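PDB 1FX2: receptor-type adenylate cyclase GRESAG 4.1 from Trypanosoma brucei, which converts ATP to 3',5'-cyclic AMP and diphosphate with magnesium as cofactor, the chain here being its cytoplasmic class III catalytic domain. Local coordinates for residues A[142-147]-A[155-160]; A[4-9]-A[65-70]; A[12-17]-A[138-143]; A[50-55]-A[75-80]. All blocks are in the same frame, centred on the assembly; numbering follows the deposited sequence. Where two conformers were deposited one is given.

Contact 1. Residues A[142-147]-A[155-160]; sequences LCDIRH and DYYGRT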
loop_
_atom_site.group_PDB
_atom_site.type_symbol
_atom_site.label_atom_id
_atom_site.label_comp_id
_atom_site.label_asym_id
_atom_site.label_seq_id
_atom_site.Cartn_x
_atom_site.Cartn_y
_atom_site.Cartn_z
ATOM N N LEU A 142 5.788 -16.038 -5.889
ATOM C CA LEU A 142 6.264 -17.264 -6.487
ATOM C C LEU A 142 7.544 -16.995 -7.271
ATOM O O LEU A 142 7.652 -15.963 -7.915
ATOM C CB LEU A 142 5.167 -17.854 -7.394
ATOM C CG LEU A 142 3.958 -18.342 -6.619
ATOM C CD1 LEU A 142 2.828 -18.620 -7.580
ATOM C CD2 LEU A 142 4.188 -19.521 -5.737
ATOM N N CYS A 143 8.527 -17.885 -7.149
ATOM C CA CYS A 143 9.797 -17.707 -7.806
ATOM C C CYS A 143 10.132 -18.899 -8.677
ATOM O O CYS A 143 9.586 -19.989 -8.499
ATOM C CB CYS A 143 10.932 -17.671 -6.796
ATOM S SG CYS A 143 10.968 -16.196 -5.779
ATOM N N ASP A 144 11.017 -18.637 -9.620
ATOM C CA ASP A 144 11.638 -19.692 -10.456
ATOM C C ASP A 144 12.888 -20.023 -9.623
ATOM O O ASP A 144 13.779 -19.181 -9.381
ATOM C CB ASP A 144 11.953 -19.087 -11.826
ATOM C CG ASP A 144 12.973 -19.900 -12.627
ATOM O OD1 ASP A 144 13.412 -20.964 -12.164
ATOM O OD2 ASP A 144 13.302 -19.441 -13.735
ATOM N N ILE A 145 12.872 -21.208 -9.028
ATOM C CA ILE A 145 13.877 -21.675 -8.138
ATOM C C ILE A 145 14.832 -22.636 -8.859
ATOM O O ILE A 145 14.346 -23.568 -9.515
ATOM C CB ILE A 145 13.218 -22.419 -6.990
ATOM C CG1 ILE A 145 12.136 -21.541 -6.317
ATOM C CG2 ILE A 145 14.291 -22.872 -6.034
ATOM C CD1 ILE A 145 11.482 -22.170 -4.957
ATOM N N ARG A 146 16.143 -22.468 -8.660
ATOM C CA ARG A 146 17.188 -23.301 -9.270
ATOM C C ARG A 146 18.281 -23.666 -8.318
ATOM O O ARG A 146 18.643 -22.892 -7.435
ATOM C CB ARG A 146 17.822 -22.555 -10.425
ATOM C CG ARG A 146 16.822 -22.140 -11.415
ATOM C CD ARG A 146 17.437 -21.494 -12.627
ATOM N NE ARG A 146 16.409 -21.256 -13.641
ATOM C CZ ARG A 146 16.430 -20.267 -14.535
ATOM N NH1 ARG A 146 17.424 -19.380 -14.574
ATOM N NH2 ARG A 146 15.441 -20.176 -15.401
ATOM N N HIS A 147 18.911 -24.809 -8.560
ATOM C CA HIS A 147 19.974 -25.187 -7.686
ATOM C C HIS A 147 21.237 -25.118 -8.471
ATOM O O HIS A 147 21.235 -25.414 -9.660
ATOM C CB HIS A 147 19.764 -26.624 -7.233
ATOM C CG HIS A 147 20.949 -27.203 -6.537
ATOM N ND1 HIS A 147 21.882 -27.992 -7.176
ATOM C CD2 HIS A 147 21.328 -27.135 -5.247
ATOM C CE1 HIS A 147 22.781 -28.398 -6.296
ATOM N NE2 HIS A 147 22.467 -27.892 -5.116
ATOM N N ASP A 155 19.185 -20.437 -5.912
ATOM C CA ASP A 155 18.953 -19.090 -6.404
ATOM C C ASP A 155 17.533 -18.919 -6.878
ATOM O O ASP A 155 16.793 -19.899 -7.130
ATOM C CB ASP A 155 19.932 -18.730 -7.511
ATOM C CG ASP A 155 20.314 -17.202 -7.513
ATOM O OD1 ASP A 155 19.559 -16.271 -7.034
ATOM O OD2 ASP A 155 21.417 -16.945 -8.042
ATOM N N TYR A 156 17.149 -17.660 -7.045
ATOM C CA TYR A 156 15.782 -17.302 -7.356
ATOM C C TYR A 156 15.710 -16.324 -8.446
ATOM O O TYR A 156 16.392 -15.313 -8.367
ATOM C CB TYR A 156 15.102 -16.770 -6.052
ATOM C CG TYR A 156 15.261 -17.750 -4.893
ATOM C CD1 TYR A 156 16.448 -17.839 -4.118
ATOM C CD2 TYR A 156 14.288 -18.709 -4.648
ATOM C CE1 TYR A 156 16.661 -18.828 -3.190
ATOM C CE2 TYR A 156 14.461 -19.684 -3.716
ATOM C CZ TYR A 156 15.669 -19.789 -2.963
ATOM O OH TYR A 156 15.906 -20.790 -2.099
ATOM N N TYR A 157 14.818 -16.585 -9.407
ATOM C CA TYR A 157 14.682 -15.781 -10.608
ATOM C C TYR A 157 13.303 -15.315 -10.936
ATOM O O TYR A 157 12.305 -15.893 -10.544
ATOM C CB TYR A 157 15.175 -16.633 -11.822
ATOM C CG TYR A 157 16.602 -17.083 -11.651
ATOM C CD1 TYR A 157 16.917 -18.353 -11.186
ATOM C CD2 TYR A 157 17.652 -16.209 -11.952
ATOM C CE1 TYR A 157 18.266 -18.751 -11.031
ATOM C CE2 TYR A 157 18.990 -16.595 -11.812
ATOM C CZ TYR A 157 19.280 -17.857 -11.363
ATOM O OH TYR A 157 20.600 -18.250 -11.320
ATOM N N GLY A 158 13.253 -14.294 -11.791
ATOM C CA GLY A 158 11.968 -13.847 -12.208
ATOM C C GLY A 158 11.460 -12.545 -11.644
ATOM O O GLY A 158 12.204 -11.737 -11.129
ATOM N N ARG A 159 10.169 -12.377 -11.792
ATOM C CA ARG A 159 9.510 -11.195 -11.352
ATOM C C ARG A 159 9.620 -10.953 -9.863
ATOM O O ARG A 159 9.712 -9.808 -9.453
ATOM C CB ARG A 159 8.014 -11.211 -11.726
ATOM C CG ARG A 159 7.815 -11.063 -13.269
ATOM C CD ARG A 159 6.319 -11.042 -13.730
ATOM N NE ARG A 159 5.610 -9.808 -13.328
ATOM C CZ ARG A 159 4.588 -9.242 -13.987
ATOM N NH1 ARG A 159 4.122 -9.790 -15.109
ATOM N NH2 ARG A 159 4.021 -8.128 -13.521
ATOM N N THR A 160 9.620 -12.002 -9.056
ATOM C CA THR A 160 9.656 -11.856 -7.581
ATOM C C THR A 160 10.978 -11.243 -7.103
ATOM O O THR A 160 10.938 -10.190 -6.422
ATOM C CB THR A 160 9.263 -13.172 -6.887
ATOM O OG1 THR A 160 7.895 -13.443 -7.244
ATOM C CG2 THR A 160 9.349 -13.085 -5.373
HETATM O O HOH W 1 9.812 -14.869 -9.736
#

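Contact 2. Residues A[4-9]-A[65-70]; sequences RAPKEP and MIASKS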
loop_
_atom_site.group_PDB
_atom_site.type_symbol
_atom_site.label_atom_id
_atom_site.label_comp_id
_atom_site.label_asym_id
_atom_site.label_seq_id
_atom_site.Cartn_x
_atom_site.Cartn_y
_atom_site.Cartn_z
ATOM N N ARG A 4 17.561 -24.482 4.914
ATOM C CA ARG A 4 16.709 -23.298 5.100
ATOM C C ARG A 4 16.322 -22.637 3.806
ATOM O O ARG A 4 15.430 -21.746 3.792
ATOM C CB ARG A 4 17.405 -22.302 6.012
ATOM C CG ARG A 4 17.442 -22.827 7.448
ATOM C CD ARG A 4 18.545 -22.171 8.246
ATOM N NE ARG A 4 18.718 -22.871 9.524
ATOM C CZ ARG A 4 19.480 -22.434 10.524
ATOM N NH1 ARG A 4 20.139 -21.298 10.401
ATOM N NH2 ARG A 4 19.599 -23.146 11.644
ATOM N N ALA A 5 16.891 -23.058 2.685
ATOM C CA ALA A 5 16.537 -22.497 1.385
ATOM C C ALA A 5 15.142 -22.864 0.936
ATOM O O ALA A 5 14.760 -24.040 1.008
ATOM C CB ALA A 5 17.509 -22.968 0.292
ATOM N N PRO A 6 14.324 -21.868 0.575
ATOM C CA PRO A 6 12.958 -22.159 0.052
ATOM C C PRO A 6 13.200 -22.997 -1.234
ATOM O O PRO A 6 14.027 -22.626 -2.128
ATOM C CB PRO A 6 12.435 -20.776 -0.338
ATOM C CG PRO A 6 13.079 -19.907 0.762
ATOM C CD PRO A 6 14.524 -20.404 0.830
ATOM N N LYS A 7 12.563 -24.194 -1.311
ATOM C CA LYS A 7 12.765 -25.060 -2.485
ATOM C C LYS A 7 11.520 -25.498 -3.206
ATOM O O LYS A 7 11.601 -26.063 -4.282
ATOM C CB LYS A 7 13.476 -26.356 -2.049
ATOM C CG LYS A 7 14.744 -26.144 -1.329
ATOM C CD LYS A 7 15.141 -27.517 -0.684
ATOM C CE LYS A 7 16.289 -27.221 0.175
ATOM N NZ LYS A 7 15.726 -26.558 1.397
ATOM N N GLU A 8 10.359 -25.287 -2.589
ATOM C CA GLU A 8 9.099 -25.780 -3.211
ATOM C C GLU A 8 8.568 -24.694 -4.122
ATOM O O GLU A 8 8.191 -23.617 -3.652
ATOM C CB GLU A 8 8.141 -26.127 -2.085
ATOM C CG GLU A 8 6.682 -26.405 -2.594
ATOM C CD GLU A 8 6.623 -27.380 -3.793
ATOM O OE1 GLU A 8 7.319 -28.408 -3.776
ATOM O OE2 GLU A 8 5.897 -27.041 -4.735
ATOM N N PRO A 9 8.465 -24.924 -5.451
ATOM C CA PRO A 9 8.000 -23.895 -6.384
ATOM C C PRO A 9 6.626 -23.318 -6.139
ATOM O O PRO A 9 6.354 -22.185 -6.543
ATOM C CB PRO A 9 8.136 -24.552 -7.783
ATOM C CG PRO A 9 8.215 -25.950 -7.500
ATOM C CD PRO A 9 8.856 -26.203 -6.149
ATOM N N MET A 65 21.308 -10.579 -0.561
ATOM C CA MET A 65 20.019 -11.145 -1.092
ATOM C C MET A 65 19.766 -12.313 -0.161
ATOM O O MET A 65 20.552 -13.275 -0.092
ATOM C CB MET A 65 20.141 -11.564 -2.568
ATOM C CG MET A 65 18.794 -12.176 -3.035
ATOM S SD MET A 65 19.122 -12.790 -4.729
ATOM C CE MET A 65 17.560 -13.646 -5.114
ATOM N N ILE A 66 18.629 -12.266 0.522
ATOM C CA ILE A 66 18.280 -13.288 1.566
ATOM C C ILE A 66 16.876 -13.859 1.249
ATOM O O ILE A 66 15.991 -13.096 0.839
ATOM C CB ILE A 66 18.224 -12.607 2.969
ATOM C CG1 ILE A 66 19.625 -12.050 3.340
ATOM C CG2 ILE A 66 17.785 -13.652 4.063
ATOM C CD1 ILE A 66 19.580 -11.032 4.444
ATOM N N ALA A 67 16.729 -15.197 1.362
ATOM C CA ALA A 67 15.406 -15.809 1.106
ATOM C C ALA A 67 14.868 -16.405 2.395
ATOM O O ALA A 67 15.609 -16.816 3.269
ATOM C CB ALA A 67 15.528 -16.928 0.023
ATOM N N SER A 68 13.557 -16.441 2.522
ATOM C CA SER A 68 12.960 -17.015 3.751
ATOM C C SER A 68 11.688 -17.816 3.370
ATOM O O SER A 68 10.923 -17.383 2.522
ATOM C CB SER A 68 12.479 -15.884 4.654
ATOM O OG SER A 68 11.876 -16.430 5.819
ATOM N N LYS A 69 11.548 -18.992 3.982
ATOM C CA LYS A 69 10.286 -19.784 3.819
ATOM C C LYS A 69 9.143 -19.149 4.580
ATOM O O LYS A 69 8.000 -19.421 4.308
ATOM C CB LYS A 69 10.526 -21.180 4.401
ATOM C CG LYS A 69 11.462 -21.968 3.630
ATOM C CD LYS A 69 11.647 -23.331 4.387
ATOM C CE LYS A 69 12.681 -24.158 3.714
ATOM N NZ LYS A 69 12.763 -25.516 4.362
ATOM N N SER A 70 9.430 -18.191 5.468
ATOM C CA SER A 70 8.431 -17.550 6.319
ATOM C C SER A 70 8.418 -16.039 6.096
ATOM O O SER A 70 9.427 -15.389 6.311
ATOM C CB SER A 70 8.833 -17.792 7.812
ATOM O OG SER A 70 8.143 -16.927 8.667
HETATM O O HOH W 2 13.914 -19.935 5.279
HETATM O O HOH W 3 13.597 -27.834 2.647
#

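Contact 3. Residues A[12-17]-A[138-143]; sequences PVTLIF and IHTGLC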
loop_
_atom_site.group_PDB
_atom_site.type_symbol
_atom_site.label_atom_id
_atom_site.label_comp_id
_atom_site.label_asym_id
_atom_site.label_seq_id
_atom_site.Cartn_x
_atom_site.Cartn_y
_atom_site.Cartn_z
ATOM N N PRO A 12 5.174 -19.510 -1.991
ATOM C CA PRO A 12 5.788 -18.180 -2.224
ATOM C C PRO A 12 7.073 -18.053 -1.357
ATOM O O PRO A 12 7.163 -18.630 -0.243
ATOM C CB PRO A 12 4.750 -17.211 -1.690
ATOM C CG PRO A 12 3.356 -18.008 -1.974
ATOM C CD PRO A 12 3.792 -19.419 -1.494
ATOM N N VAL A 13 8.026 -17.337 -1.926
ATOM C CA VAL A 13 9.322 -17.076 -1.305
ATOM C C VAL A 13 9.307 -15.611 -0.874
ATOM O O VAL A 13 8.861 -14.760 -1.585
ATOM C CB VAL A 13 10.466 -17.272 -2.298
ATOM C CG1 VAL A 13 11.774 -17.033 -1.579
ATOM C CG2 VAL A 13 10.468 -18.762 -2.865
ATOM N N THR A 14 9.822 -15.371 0.324
ATOM C CA THR A 14 9.983 -13.967 0.785
ATOM C C THR A 14 11.446 -13.606 0.566
ATOM O O THR A 14 12.332 -14.383 0.989
ATOM C CB THR A 14 9.590 -13.761 2.190
ATOM O OG1 THR A 14 8.188 -14.048 2.310
ATOM C CG2 THR A 14 9.752 -12.315 2.608
ATOM N N LEU A 15 11.697 -12.563 -0.253
ATOM C CA LEU A 15 13.084 -12.109 -0.506
ATOM C C LEU A 15 13.325 -10.780 0.149
ATOM O O LEU A 15 12.468 -9.914 0.170
ATOM C CB LEU A 15 13.372 -11.959 -1.986
ATOM C CG LEU A 15 13.217 -13.289 -2.749
ATOM C CD1 LEU A 15 13.279 -13.046 -4.270
ATOM C CD2 LEU A 15 14.308 -14.293 -2.270
ATOM N N ILE A 16 14.532 -10.675 0.710
ATOM C CA ILE A 16 14.980 -9.422 1.377
ATOM C C ILE A 16 16.255 -9.019 0.668
ATOM O O ILE A 16 17.175 -9.813 0.451
ATOM C CB ILE A 16 15.422 -9.705 2.774
ATOM C CG1 ILE A 16 14.320 -10.424 3.607
ATOM C CG2 ILE A 16 15.723 -8.382 3.478
ATOM C CD1 ILE A 16 14.879 -10.902 4.965
ATOM N N PHE A 17 16.315 -7.766 0.205
ATOM C CA PHE A 17 17.539 -7.177 -0.336
ATOM C C PHE A 17 17.941 -6.052 0.564
ATOM O O PHE A 17 17.112 -5.335 1.120
ATOM C CB PHE A 17 17.317 -6.591 -1.781
ATOM C CG PHE A 17 17.269 -7.644 -2.825
ATOM C CD1 PHE A 17 16.109 -8.365 -3.054
ATOM C CD2 PHE A 17 18.403 -7.950 -3.544
ATOM C CE1 PHE A 17 16.056 -9.404 -4.014
ATOM C CE2 PHE A 17 18.342 -9.001 -4.526
ATOM C CZ PHE A 17 17.143 -9.720 -4.750
ATOM N N ILE A 138 11.512 -5.778 0.953
ATOM C CA ILE A 138 10.987 -7.115 1.189
ATOM C C ILE A 138 9.783 -7.360 0.289
ATOM O O ILE A 138 8.941 -6.443 0.135
ATOM C CB ILE A 138 10.465 -7.291 2.655
ATOM C CG1 ILE A 138 11.589 -6.981 3.657
ATOM C CG2 ILE A 138 9.983 -8.771 2.869
ATOM C CD1 ILE A 138 11.080 -6.985 5.085
ATOM N N HIS A 139 9.799 -8.500 -0.425
ATOM C CA HIS A 139 8.594 -8.811 -1.245
ATOM C C HIS A 139 8.416 -10.314 -1.123
ATOM O O HIS A 139 9.350 -11.072 -0.891
ATOM C CB HIS A 139 8.863 -8.413 -2.727
ATOM C CG HIS A 139 7.801 -8.855 -3.676
ATOM N ND1 HIS A 139 6.452 -8.545 -3.534
ATOM C CD2 HIS A 139 7.924 -9.634 -4.780
ATOM C CE1 HIS A 139 5.798 -9.122 -4.532
ATOM N NE2 HIS A 139 6.649 -9.774 -5.302
ATOM N N THR A 140 7.183 -10.775 -1.368
ATOM C CA THR A 140 6.852 -12.219 -1.276
ATOM C C THR A 140 6.144 -12.602 -2.546
ATOM O O THR A 140 5.254 -11.870 -2.979
ATOM C CB THR A 140 5.891 -12.482 -0.131
ATOM O OG1 THR A 140 6.547 -12.112 1.095
ATOM C CG2 THR A 140 5.519 -13.991 -0.116
ATOM N N GLY A 141 6.594 -13.688 -3.158
ATOM C CA GLY A 141 5.896 -14.152 -4.393
ATOM C C GLY A 141 6.472 -15.468 -4.870
ATOM O O GLY A 141 7.466 -15.939 -4.400
ATOM N N LEU A 142 5.788 -16.038 -5.889
ATOM C CA LEU A 142 6.264 -17.264 -6.487
ATOM C C LEU A 142 7.544 -16.995 -7.271
ATOM O O LEU A 142 7.652 -15.963 -7.915
ATOM C CB LEU A 142 5.167 -17.854 -7.394
ATOM C CG LEU A 142 3.958 -18.342 -6.619
ATOM C CD1 LEU A 142 2.828 -18.620 -7.580
ATOM C CD2 LEU A 142 4.188 -19.521 -5.737
ATOM N N CYS A 143 8.527 -17.885 -7.149
ATOM C CA CYS A 143 9.797 -17.707 -7.806
ATOM C C CYS A 143 10.132 -18.899 -8.677
ATOM O O CYS A 143 9.586 -19.989 -8.499
ATOM C CB CYS A 143 10.932 -17.671 -6.796
ATOM S SG CYS A 143 10.968 -16.196 -5.779
#

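Contact 4. Residues A[50-55]-A[75-80]; sequences GRYKCY and VQLAQE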
loop_
_atom_site.group_PDB
_atom_site.type_symbol
_atom_site.label_atom_id
_atom_site.label_comp_id
_atom_site.label_asym_id
_atom_site.label_seq_id
_atom_site.Cartn_x
_atom_site.Cartn_y
_atom_site.Cartn_z
ATOM N N GLY A 50 20.975 -16.503 10.530
ATOM C CA GLY A 50 20.892 -17.782 11.264
ATOM C C GLY A 50 19.832 -17.782 12.344
ATOM O O GLY A 50 19.050 -18.746 12.437
ATOM N N ARG A 51 19.676 -16.698 13.097
ATOM C CA ARG A 51 18.719 -16.593 14.162
ATOM C C ARG A 51 17.277 -16.821 13.651
ATOM O O ARG A 51 16.389 -17.354 14.346
ATOM C CB ARG A 51 18.789 -15.223 14.812
ATOM C CG ARG A 51 17.590 -14.979 15.698
ATOM C CD ARG A 51 17.996 -14.576 17.055
ATOM N NE ARG A 51 18.793 -13.376 16.957
ATOM C CZ ARG A 51 19.303 -12.736 17.998
ATOM N NH1 ARG A 51 19.093 -13.205 19.229
ATOM N NH2 ARG A 51 19.979 -11.610 17.805
ATOM N N TYR A 52 16.998 -16.209 12.504
ATOM C CA TYR A 52 15.661 -16.280 11.903
ATOM C C TYR A 52 15.498 -17.398 10.879
ATOM O O TYR A 52 14.469 -17.430 10.151
ATOM C CB TYR A 52 15.215 -14.883 11.358
ATOM C CG TYR A 52 15.058 -13.950 12.486
ATOM C CD1 TYR A 52 16.045 -12.990 12.818
ATOM C CD2 TYR A 52 13.953 -14.063 13.284
ATOM C CE1 TYR A 52 15.876 -12.188 13.914
ATOM C CE2 TYR A 52 13.784 -13.287 14.384
ATOM C CZ TYR A 52 14.764 -12.330 14.690
ATOM O OH TYR A 52 14.635 -11.482 15.766
ATOM N N LYS A 53 16.494 -18.311 10.789
ATOM C CA LYS A 53 16.391 -19.512 9.914
ATOM C C LYS A 53 16.135 -19.192 8.472
ATOM O O LYS A 53 15.376 -19.872 7.774
ATOM C CB LYS A 53 15.299 -20.488 10.443
ATOM C CG LYS A 53 15.635 -20.875 11.908
ATOM C CD LYS A 53 14.598 -21.833 12.492
ATOM C CE LYS A 53 15.070 -22.394 13.838
ATOM N NZ LYS A 53 14.386 -21.720 14.967
ATOM N N CYS A 54 16.696 -18.047 8.048
ATOM C CA CYS A 54 16.625 -17.638 6.640
ATOM C C CYS A 54 17.813 -18.196 5.856
ATOM O O CYS A 54 18.686 -18.925 6.459
ATOM C CB CYS A 54 16.575 -16.075 6.572
ATOM S SG CYS A 54 15.079 -15.344 7.218
ATOM N N TYR A 55 17.955 -17.827 4.591
ATOM C CA TYR A 55 18.988 -18.396 3.757
ATOM C C TYR A 55 19.679 -17.294 2.988
ATOM O O TYR A 55 19.049 -16.511 2.276
ATOM C CB TYR A 55 18.292 -19.351 2.739
ATOM C CG TYR A 55 19.217 -20.019 1.750
ATOM C CD1 TYR A 55 20.078 -21.017 2.170
ATOM C CD2 TYR A 55 19.202 -19.654 0.414
ATOM C CE1 TYR A 55 20.902 -21.673 1.252
ATOM C CE2 TYR A 55 20.049 -20.290 -0.530
ATOM C CZ TYR A 55 20.883 -21.300 -0.072
ATOM O OH TYR A 55 21.700 -21.921 -0.998
ATOM N N VAL A 75 10.464 -10.361 8.042
ATOM C CA VAL A 75 10.142 -9.104 8.615
ATOM C C VAL A 75 10.854 -8.970 9.957
ATOM O O VAL A 75 11.421 -7.863 10.263
ATOM C CB VAL A 75 8.613 -8.999 8.810
ATOM C CG1 VAL A 75 8.230 -7.824 9.693
ATOM C CG2 VAL A 75 8.008 -8.865 7.461
ATOM N N GLN A 76 10.882 -10.017 10.779
ATOM C CA GLN A 76 11.630 -9.918 12.036
ATOM C C GLN A 76 13.088 -9.704 11.824
ATOM O O GLN A 76 13.740 -8.905 12.578
ATOM C CB GLN A 76 11.500 -11.180 12.902
ATOM C CG GLN A 76 10.020 -11.444 13.301
ATOM C CD GLN A 76 9.912 -12.760 14.086
ATOM O OE1 GLN A 76 9.759 -12.762 15.297
ATOM N NE2 GLN A 76 10.080 -13.879 13.387
ATOM N N LEU A 77 13.670 -10.344 10.818
ATOM C CA LEU A 77 15.125 -10.152 10.531
ATOM C C LEU A 77 15.334 -8.650 10.189
ATOM O O LEU A 77 16.320 -8.054 10.633
ATOM C CB LEU A 77 15.537 -11.049 9.316
ATOM C CG LEU A 77 17.019 -11.017 9.000
ATOM C CD1 LEU A 77 17.316 -12.349 8.311
ATOM C CD2 LEU A 77 17.317 -9.923 7.968
ATOM N N ALA A 78 14.513 -8.078 9.322
ATOM C CA ALA A 78 14.727 -6.678 8.891
ATOM C C ALA A 78 14.573 -5.730 10.044
ATOM O O ALA A 78 15.368 -4.788 10.159
ATOM C CB ALA A 78 13.713 -6.364 7.750
ATOM N N GLN A 79 13.607 -5.967 10.916
ATOM C CA GLN A 79 13.460 -5.132 12.082
ATOM C C GLN A 79 14.707 -5.252 12.974
ATOM O O GLN A 79 15.247 -4.214 13.453
ATOM C CB GLN A 79 12.184 -5.523 12.770
ATOM C CG GLN A 79 11.907 -4.837 14.051
ATOM C CD GLN A 79 10.402 -4.957 14.333
ATOM O OE1 GLN A 79 9.620 -4.111 13.911
ATOM N NE2 GLN A 79 10.009 -6.051 14.937
ATOM N N GLU A 80 15.197 -6.477 13.215
ATOM C CA GLU A 80 16.395 -6.653 14.082
ATOM C C GLU A 80 17.686 -6.173 13.466
ATOM O O GLU A 80 18.693 -5.830 14.120
ATOM C CB GLU A 80 16.549 -8.139 14.534
ATOM C CG GLU A 80 15.488 -8.567 15.496
ATOM C CD GLU A 80 15.342 -7.689 16.722
ATOM O OE1 GLU A 80 16.389 -7.218 17.251
ATOM O OE2 GLU A 80 14.201 -7.460 17.208
HETATM O O HOH W 4 12.134 -11.147 17.158
#

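Contact 1. Residues A[142-147]-A[155-160]
Tyr-157 and Arg-146 meet across two antiparallel strands, the arginine lying over one face of the tyrosine ring. Arg-146 runs extended from CG to NE, which carries it across the ring at about a right angle; its CD comes to 3.3 Å from Tyr-157 CE1. NH1 stands above the same face, offset toward the rim, and the two planes are 37° apart, making an off-centre cation-pi contact with Arg-146 CZ 4.4 Å from the centroid of the Tyr-157 ring. The guanidinium also makes a salt bridge within its own strand, 2.8 Å between Arg-146 NH2 and Asp-144 OD2. Asp-144, Arg-146 and Tyr-157 thus form a charged and aromatic cluster on one face of the pair.

Tyr-156 leaves by the other face. It lies alongside Ile-145, with CD2 3.9 Å from Ile-145 CG1, while Cys-143 CB sits at the ring edge. The Tyr-156 hydroxyl is bonded to Pro-6 O, which ties this face to the N-terminal segment.

Backbone bonds join Asp-144 with Tyr-157 and Arg-146 with Asp-155 in both directions. Beyond them Thr-160 OG1 joins the two segments by donating to Leu-142 O at 2.6 Å from above the carbonyl plane. A water also links them, donating to Leu-142 O and Tyr-157 O and accepting from Thr-160 N. Gly-158, at the N-cap position with positive phi, turns the chain from the second strand into helix 159-169. These features are those of a two-stranded antiparallel beta hairpin running directly into a helix.

Contact 2. Residues A[4-9]-A[65-70]
Pro-6 wedges against Ala-67 and the backbone that follows it, an apolar contact between the irregular N-terminal segment and the end of strand 63-68. No direct hydrogen bond joins the two segments, whose touching parts run nearly at right angles. Pro-6 and the Lys-69 side chain carry the contact about equally. The proline CD rests 3.7 Å from Ala-67 CB, and Pro-6 CG lies 3.6 Å from Ser-68 C, against the peptide that joins Ser-68 to Lys-69.

The Lys-69 side chain lies on the same side of the proline ring as Ser-68 C, its CG near Pro-6 CG and CA. With CG anti to the carbonyl carbon (chi1 -68°) and the chain extended beyond it, the aliphatic part passes on to the carbonyls of the N-terminal segment, CE standing 3.4 Å from Ala-5 O. In the mixed sheet of the class III cyclase catalytic domain, strand 63-68 lies next to the edge strand 55-60, with 13-20 on its other side; Pro-6 also touches Val-13, on the face that carries Ala-67.

Water carries the polar part of the contact. One molecule accepts from Lys-69 N and also lies 2.8 Å from Arg-4 O. Another accepts from both ammonium groups, Lys-7 NZ and Lys-69 NZ, which are 4.3 Å apart. Their mutual repulsion is probably eased by this shared water and by carbonyl acceptors: Lys-7 NZ donates to Ala-5 O at 2.7 Å, in the carbonyl plane and on a lone pair, and Lys-69 NZ bonds to Asn-3 O. On the strand's side, Ser-68 OG donates to Ser-70 O, bridging the turn that leads into helix 71-87.

Contact 3. Residues A[12-17]-A[138-143]
Thr-14 and Thr-140 have the same side-chain torsion, OG1 anti to the carbonyl carbon (chi1 -63° in each), and this turns their hydroxyls toward one another across two antiparallel strands. The OG1 atoms of Thr-14 and Thr-140 are 2.8 Å apart and hydrogen-bonded. The same rotation leaves each methyl anti to the backbone N and sends the two to different neighbours: Thr-14 CG2 lies 3.6 Å from Ile-138 CG2, and Thr-140 CG2 lies 3.7 Å from Pro-12 CB. At this non-hydrogen-bonded pair the backbones draw close, the CA atoms of Thr-14 and Thr-140 being 4.1 Å apart.

The hydrogen-bonded pairs are Val-13 with Gly-141 and Leu-15 with His-139, each joined by two N-H to O bonds. On the face of Val-13 and Leu-15, Cys-143 folds back so that SG rests 3.7 Å from Val-13 CB. Two helices lie on the threonines' face: Pro-71 and Ala-74 of helix 71-87 touch Thr-14, and Ala-182 of helix 180-184 touches Thr-140. Helix 159-169 packs on the face of Leu-15 and His-139. His-139 ND1 is bonded to Thr-179 OG1.

These are central strands of the sheet, and the first leads on to Asp-19, predicted to bind magnesium. Within a layer that is mostly aliphatic, two buried hydroxyls share one hydrogen bond, in which either may donate, so polar groups are accommodated beneath the two helices without a charged partner from either segment.

Contact 4. Residues A[50-55]-A[75-80]
A Schellman motif ends helix 34-51, and the tyrosine just past that helix, Tyr-52, lays its ring against helix 71-87. Lys-53, with positive phi, is the C-prime residue; Cys-54 N pairs with Ile-49 O and Lys-53 N with Gly-50 O.

One face of the Tyr-52 ring lies on the helix backbone, with Gln-76 C and Leu-77 N above its centre. Gln-76 crosses the ring at about a right angle, its CB 3.4 Å from Tyr-52 CE2 and its amide plane turned 58° from that of the ring. Tyr-52 CD1 packs 4.0 Å from Leu-77 CB. Arg-51 CG lies over the opposite face, near its rim.

The hydroxyl end lies beside Glu-80, one turn further along the same helix. A water in the ring plane is hydrogen-bonded to Tyr-52 OH at 2.9 Å and weakly to Gln-76 OE1. Leu-77 holds its CG anti to the backbone N (chi1 -176°), and its CD1 comes 3.9 Å from Cys-54 SG, near Ile-66. The connection from helix 34-51 to strand 55-60 thus packs on helix 71-87; these are the two helices of the beta-alpha-beta-beta-alpha-beta core of the class III cyclase domain.

Overall arrangement
Contacts 1, 2 and 3 lie close together, their centres 8 to 10 Å apart. Contact 3 runs into contact 1 through the shared Leu-142 and Cys-143, where the sheet strand 134-141 passes on to the hairpin. Contacts 2 and 3 meet as neighbouring strands of that sheet, with a probable hydrogen bond of 2.8 Å between Ile-66 O and Ile-16 N. Contact 4 is about 12 Å centre to centre from contact 2, joined to it by a probable hydrogen bond of 2.8 Å from Ala-67 N to Tyr-55 O; it meets contact 3 where Ile-138 CD1 is 3.8 Å from Ala-78 CB. Contact 3 leads to the predicted magnesium site: the side chains of Ile-16 and Asp-19 are about 10 Å apart.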